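Long-range contact in serine protease inhibitor 1 (Coprinopsis cinerea, PDB 3VWC), which probably inhibits serine-type endopeptidases, as a fungal beta-trefoil inhibitor of peptidase inhibitor family I66: residues D52-P66 against A73-V86. Numbering follows the deposited sequence.
Sequences DDAYILYCKGAPVAP and ADLLGNMEDKKWIV
W84 turns its indole back beside its own backbone N, with CG anti to the carbonyl carbon (chi1 -59°), and chi2 near 90° brings the NE1 edge to V64. There NE1 donates to V64 O at 3.0 Å; the acceptor lies in the indole plane, but the N-H comes in from above the carbonyl plane. L57, in one of its two modelled conformers, has a similar first torsion; its side chain runs about perpendicular to that of W84 and puts CD1 3.7 Å from W84 CG. The benzo side of the ring reaches P66, whose CD is 3.7 Å from W84 CZ2, and so the indole bridges both strands of the hairpin made by 54-59 and 62-66. Strands 54-59 and 84-86 meet in one antiparallel, hydrogen-bonded pair: Y55 N gives to W84 O, and W84 N gives back to Y55 O at 2.7 Å. Their short axes run 106° apart, and water 1 lies between the segments, accepting from L57 N and within hydrogen-bonding distance of V64 O and K82 O.

At the far end D74 N bonds P63 O at 2.9 Å, beside the V64-A73 non-hydrogen-bonded pair. The D74 carboxylate, in one of two modelled conformers, ties down the loop that follows: OD1 takes G77 N in an Asx motif, OD2 takes M79 N, and the extended K82 chain passes P63 CG to form a salt bridge, NZ 3.3 Å from D74 OD2. M79 CB packs against A65 CB.

In this beta-trefoil, the contact thus links the hairpin to the excursion between strands 70-73 and 84-88. Strand 46-51 flanks 54-59, and W108 meets W84 edge-to-face. Beyond, N101 of strand 96-101 touches W84 and P66, while F97 of the same strand packs on V86.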
loop_
_atom_site.group_PDB
_atom_site.type_symbol
_atom_site.label_atom_id
_atom_site.label_comp_id
_atom_site.label_asym_id
_atom_site.label_seq_id
_atom_site.Cartn_x
_atom_site.Cartn_y
_atom_site.Cartn_z
ATOM N N ASP A 52 10.923 -7.182 12.740
ATOM C CA ASP A 52 11.840 -6.310 13.480
ATOM C C ASP A 52 11.216 -4.942 13.787
ATOM O O ASP A 52 10.167 -4.835 14.431
ATOM C CB ASP A 52 13.135 -6.123 12.683
ATOM C CG ASP A 52 14.228 -7.068 13.116
ATOM O OD1 ASP A 52 14.987 -6.697 14.053
ATOM O OD2 ASP A 52 14.348 -8.157 12.499
ATOM N N ASP A 53 11.845 -3.891 13.277
ATOM C CA ASP A 53 11.335 -2.542 13.501
ATOM C C ASP A 53 10.550 -2.014 12.302
ATOM O O ASP A 53 10.519 -0.814 12.037
ATOM C CB ASP A 53 12.485 -1.574 13.819
ATOM C CG ASP A 53 13.019 -1.741 15.230
ATOM O OD1 ASP A 53 12.278 -1.431 16.199
ATOM O OD2 ASP A 53 14.185 -2.182 15.364
ATOM N N ALA A 54 10.009 -2.920 11.500
ATOM C CA ALA A 54 9.245 -2.499 10.320
ATOM C C ALA A 54 8.144 -3.530 10.102
ATOM O O ALA A 54 7.883 -4.364 10.969
ATOM C CB ALA A 54 10.173 -2.415 9.096
ATOM N N TYR A 55 7.496 -3.485 8.943
ATOM C CA TYR A 55 6.353 -4.362 8.683
ATOM C C TYR A 55 6.471 -5.007 7.324
ATOM O O TYR A 55 7.094 -4.450 6.397
ATOM C CB TYR A 55 5.020 -3.601 8.769
ATOM C CG TYR A 55 4.800 -3.022 10.145
ATOM C CD1 TYR A 55 4.127 -3.757 11.125
ATOM C CD2 TYR A 55 5.276 -1.755 10.455
ATOM C CE1 TYR A 55 4.011 -3.256 12.450
ATOM C CE2 TYR A 55 5.182 -1.250 11.768
ATOM C CZ TYR A 55 4.522 -1.979 12.730
ATOM O OH TYR A 55 4.387 -1.451 14.004
ATOM N N ILE A 56 5.955 -6.231 7.253
ATOM C CA ILE A 56 5.747 -6.897 5.969
ATOM C C ILE A 56 4.256 -6.936 5.690
ATOM O O ILE A 56 3.460 -7.152 6.578
ATOM C CB ILE A 56 6.302 -8.347 5.957
ATOM C CG1 ILE A 56 7.760 -8.368 6.372
ATOM C CG2 ILE A 56 6.111 -8.965 4.563
ATOM C CD1 ILE A 56 8.293 -9.764 6.592
ATOM N N LEU A 57 3.859 -6.609 4.444
ATOM C CA LEU A 57 2.456 -6.412 4.136
ATOM C C LEU A 57 2.020 -7.397 3.046
ATOM O O LEU A 57 2.576 -7.378 1.944
ATOM C CB LEU A 57 2.230 -4.951 3.656
ATOM C CG LEU A 57 2.736 -3.902 4.682
ATOM C CD1 LEU A 57 2.840 -2.496 4.047
ATOM C CD2 LEU A 57 1.799 -3.858 5.834
ATOM N N TYR A 58 0.982 -8.155 3.353
ATOM C CA TYR A 58 0.585 -9.254 2.468
ATOM C C TYR A 58 -0.768 -8.976 1.818
ATOM O O TYR A 58 -1.733 -8.665 2.499
ATOM C CB TYR A 58 0.560 -10.613 3.196
ATOM C CG TYR A 58 1.909 -11.180 3.608
ATOM C CD1 TYR A 58 2.630 -12.064 2.780
ATOM C CD2 TYR A 58 2.490 -10.787 4.799
ATOM C CE1 TYR A 58 3.864 -12.581 3.178
ATOM C CE2 TYR A 58 3.706 -11.309 5.213
ATOM C CZ TYR A 58 4.398 -12.196 4.390
ATOM O OH TYR A 58 5.662 -12.653 4.772
ATOM N N CYS A 59 -0.818 -9.183 0.494
ATOM C CA CYS A 59 -2.048 -9.085 -0.283
ATOM C C CYS A 59 -2.272 -10.374 -1.058
ATOM O O CYS A 59 -1.489 -10.760 -1.931
ATOM C CB CYS A 59 -2.001 -7.890 -1.242
ATOM S SG CYS A 59 -3.533 -7.623 -2.179
ATOM N N LYS A 60 -3.435 -10.937 -0.796
ATOM C CA LYS A 60 -3.758 -12.293 -1.237
ATOM C C LYS A 60 -2.591 -13.263 -1.009
ATOM O O LYS A 60 -2.288 -14.126 -1.839
ATOM C CB LYS A 60 -4.242 -12.273 -2.690
ATOM C CG LYS A 60 -5.580 -11.571 -2.777
ATOM C CD LYS A 60 -6.152 -11.573 -4.191
ATOM C CE LYS A 60 -7.512 -10.874 -4.251
ATOM N NZ LYS A 60 -8.159 -10.976 -5.628
ATOM N N GLY A 61 -1.920 -13.099 0.126
ATOM C CA GLY A 61 -1.009 -14.120 0.620
ATOM C C GLY A 61 0.420 -13.868 0.204
ATOM O O GLY A 61 1.300 -14.661 0.497
ATOM N N ALA A 62 0.645 -12.836 -0.617
ATOM C CA ALA A 62 1.988 -12.529 -1.080
ATOM C C ALA A 62 2.492 -11.197 -0.518
ATOM O O ALA A 62 1.738 -10.187 -0.542
ATOM C CB ALA A 62 2.057 -12.503 -2.609
ATOM N N PRO A 63 3.783 -11.130 -0.177
ATOM C CA PRO A 63 4.273 -9.882 0.425
ATOM C C PRO A 63 4.509 -8.886 -0.701
ATOM O O PRO A 63 4.869 -9.284 -1.807
ATOM C CB PRO A 63 5.608 -10.301 1.075
ATOM C CG PRO A 63 6.098 -11.474 0.239
ATOM C CD PRO A 63 4.797 -12.211 -0.119
ATOM N N VAL A 64 4.323 -7.588 -0.443
ATOM C CA VAL A 64 4.530 -6.590 -1.481
ATOM C C VAL A 64 5.873 -5.889 -1.406
ATOM O O VAL A 64 6.497 -5.790 -0.316
ATOM C CB VAL A 64 3.349 -5.582 -1.546
ATOM C CG1 VAL A 64 2.018 -6.261 -1.654
ATOM C CG2 VAL A 64 3.242 -4.707 -0.269
ATOM N N ALA A 65 6.364 -5.440 -2.551
ATOM C CA ALA A 65 7.680 -4.919 -2.695
ATOM C C ALA A 65 7.693 -3.991 -3.904
ATOM O O ALA A 65 6.862 -4.156 -4.825
ATOM C CB ALA A 65 8.669 -6.104 -2.880
ATOM N N PRO A 66 8.621 -3.052 -3.940
ATOM C CA PRO A 66 8.739 -2.059 -4.998
ATOM C C PRO A 66 9.621 -2.579 -6.118
ATOM O O PRO A 66 10.565 -3.329 -5.864
ATOM C CB PRO A 66 9.414 -0.863 -4.298
ATOM C CG PRO A 66 10.277 -1.525 -3.202
ATOM C CD PRO A 66 9.496 -2.768 -2.773
ATOM N N ALA A 73 2.915 -7.516 -5.686
ATOM C CA ALA A 73 3.001 -8.718 -4.880
ATOM C C ALA A 73 4.042 -9.684 -5.448
ATOM O O ALA A 73 4.119 -9.912 -6.684
ATOM C CB ALA A 73 1.672 -9.344 -4.745
ATOM N N ASP A 74 4.908 -10.183 -4.558
ATOM C CA ASP A 74 6.019 -11.082 -4.961
ATOM C C ASP A 74 5.528 -12.518 -4.840
ATOM O O ASP A 74 5.246 -13.014 -3.744
ATOM C CB ASP A 74 7.275 -10.847 -4.102
ATOM C CG ASP A 74 8.492 -11.689 -4.532
ATOM O OD1 ASP A 74 8.429 -12.374 -5.582
ATOM O OD2 ASP A 74 9.474 -11.709 -3.729
ATOM N N LEU A 75 5.311 -13.136 -5.991
ATOM C CA LEU A 75 4.853 -14.502 -6.038
ATOM C C LEU A 75 6.042 -15.464 -6.077
ATOM O O LEU A 75 5.887 -16.600 -5.687
ATOM C CB LEU A 75 3.887 -14.721 -7.232
ATOM C CG LEU A 75 2.412 -14.417 -6.911
ATOM C CD1 LEU A 75 2.225 -12.980 -6.451
ATOM C CD2 LEU A 75 1.513 -14.691 -8.123
ATOM N N LEU A 76 7.169 -15.049 -6.667
ATOM C CA LEU A 76 8.318 -15.971 -6.891
ATOM C C LEU A 76 9.225 -16.088 -5.675
ATOM O O LEU A 76 9.815 -17.170 -5.424
ATOM C CB LEU A 76 9.142 -15.552 -8.129
ATOM C CG LEU A 76 10.354 -16.432 -8.472
ATOM C CD1 LEU A 76 9.886 -17.840 -8.862
ATOM C CD2 LEU A 76 11.237 -15.823 -9.559
ATOM N N GLY A 77 9.419 -14.953 -4.991
ATOM C CA GLY A 77 10.166 -14.884 -3.733
ATOM C C GLY A 77 11.470 -14.151 -3.869
ATOM O O GLY A 77 12.229 -14.035 -2.919
ATOM N N ASN A 78 11.808 -13.745 -5.088
ATOM C CA ASN A 78 13.112 -13.143 -5.304
ATOM C C ASN A 78 13.150 -11.603 -5.243
ATOM O O ASN A 78 14.152 -11.001 -5.628
ATOM C CB ASN A 78 13.712 -13.657 -6.630
ATOM C CG ASN A 78 12.851 -13.304 -7.840
ATOM O OD1 ASN A 78 11.704 -12.852 -7.693
ATOM N ND2 ASN A 78 13.402 -13.500 -9.044
ATOM N N MET A 79 12.063 -10.961 -4.810
ATOM C CA MET A 79 12.024 -9.502 -4.731
ATOM C C MET A 79 12.632 -8.971 -3.434
ATOM O O MET A 79 12.384 -9.481 -2.337
ATOM C CB MET A 79 10.591 -8.980 -4.905
ATOM C CG MET A 79 9.958 -9.405 -6.242
ATOM S SD MET A 79 8.412 -8.533 -6.567
ATOM C CE MET A 79 9.068 -6.942 -7.014
ATOM N N GLU A 80 13.430 -7.930 -3.596
ATOM C CA GLU A 80 14.096 -7.312 -2.476
ATOM C C GLU A 80 13.219 -6.200 -1.920
ATOM O O GLU A 80 12.178 -5.835 -2.500
ATOM C CB GLU A 80 15.456 -6.753 -2.903
ATOM C CG GLU A 80 16.528 -7.844 -3.144
ATOM C CD GLU A 80 16.659 -8.854 -1.972
ATOM O OE1 GLU A 80 17.007 -8.437 -0.838
ATOM O OE2 GLU A 80 16.452 -10.076 -2.188
ATOM N N ASP A 81 13.578 -5.767 -0.721
ATOM C CA ASP A 81 12.962 -4.589 -0.120
ATOM C C ASP A 81 11.500 -4.792 0.265
ATOM O O ASP A 81 10.661 -3.924 -0.010
ATOM C CB ASP A 81 13.143 -3.384 -1.031
ATOM C CG ASP A 81 14.570 -3.215 -1.502
ATOM O OD1 ASP A 81 15.481 -3.053 -0.664
ATOM O OD2 ASP A 81 14.782 -3.143 -2.720
ATOM N N LYS A 82 11.233 -5.838 1.045
ATOM C CA LYS A 82 9.897 -6.151 1.479
ATOM C C LYS A 82 9.466 -5.507 2.796
ATOM O O LYS A 82 8.378 -5.727 3.252
ATOM C CB LYS A 82 9.712 -7.673 1.610
ATOM C CG LYS A 82 9.980 -8.415 0.324
ATOM C CD LYS A 82 9.473 -9.844 0.416
ATOM C CE LYS A 82 9.868 -10.639 -0.825
ATOM N NZ LYS A 82 9.902 -12.094 -0.514
ATOM N N LYS A 83 10.338 -4.717 3.411
ATOM C CA LYS A 83 10.007 -4.118 4.711
ATOM C C LYS A 83 9.520 -2.674 4.528
ATOM O O LYS A 83 10.070 -1.924 3.749
ATOM C CB LYS A 83 11.274 -4.088 5.605
ATOM C CG LYS A 83 11.607 -5.412 6.294
ATOM C CD LYS A 83 12.903 -5.232 7.143
ATOM C CE LYS A 83 13.245 -6.474 7.958
ATOM N NZ LYS A 83 14.106 -6.185 9.164
ATOM N N TRP A 84 8.431 -2.357 5.224
ATOM C CA TRP A 84 7.752 -1.026 5.144
ATOM C C TRP A 84 7.605 -0.385 6.526
ATOM O O TRP A 84 7.351 -1.089 7.538
ATOM C CB TRP A 84 6.338 -1.214 4.562
ATOM C CG TRP A 84 6.379 -1.845 3.181
ATOM C CD1 TRP A 84 6.340 -3.177 2.900
ATOM C CD2 TRP A 84 6.565 -1.167 1.934
ATOM N NE1 TRP A 84 6.445 -3.373 1.536
ATOM C CE2 TRP A 84 6.582 -2.156 0.915
ATOM C CE3 TRP A 84 6.693 0.193 1.571
ATOM C CZ2 TRP A 84 6.766 -1.849 -0.433
ATOM C CZ3 TRP A 84 6.879 0.508 0.192
ATOM C CH2 TRP A 84 6.866 -0.528 -0.795
ATOM N N ILE A 85 7.742 0.937 6.521
ATOM C CA ILE A 85 7.533 1.771 7.711
ATOM C C ILE A 85 6.111 2.322 7.555
ATOM O O ILE A 85 5.777 3.002 6.547
ATOM C CB ILE A 85 8.582 2.901 7.762
ATOM C CG1 ILE A 85 10.014 2.329 7.791
ATOM C CG2 ILE A 85 8.328 3.879 8.966
ATOM C CD1 ILE A 85 10.336 1.416 8.949
ATOM N N VAL A 86 5.249 1.950 8.492
ATOM C CA VAL A 86 3.845 2.285 8.432
ATOM C C VAL A 86 3.555 3.277 9.559
ATOM O O VAL A 86 3.723 2.941 10.733
ATOM C CB VAL A 86 2.946 1.056 8.495
ATOM C CG1 VAL A 86 1.484 1.452 8.384
ATOM C CG2 VAL A 86 3.328 0.022 7.375
HETATM O O HOH W 1 5.874 -6.397 2.326
HETATM O O HOH W 2 13.450 -2.903 -4.927
HETATM O O HOH W 3 11.533 -5.676 -5.065
#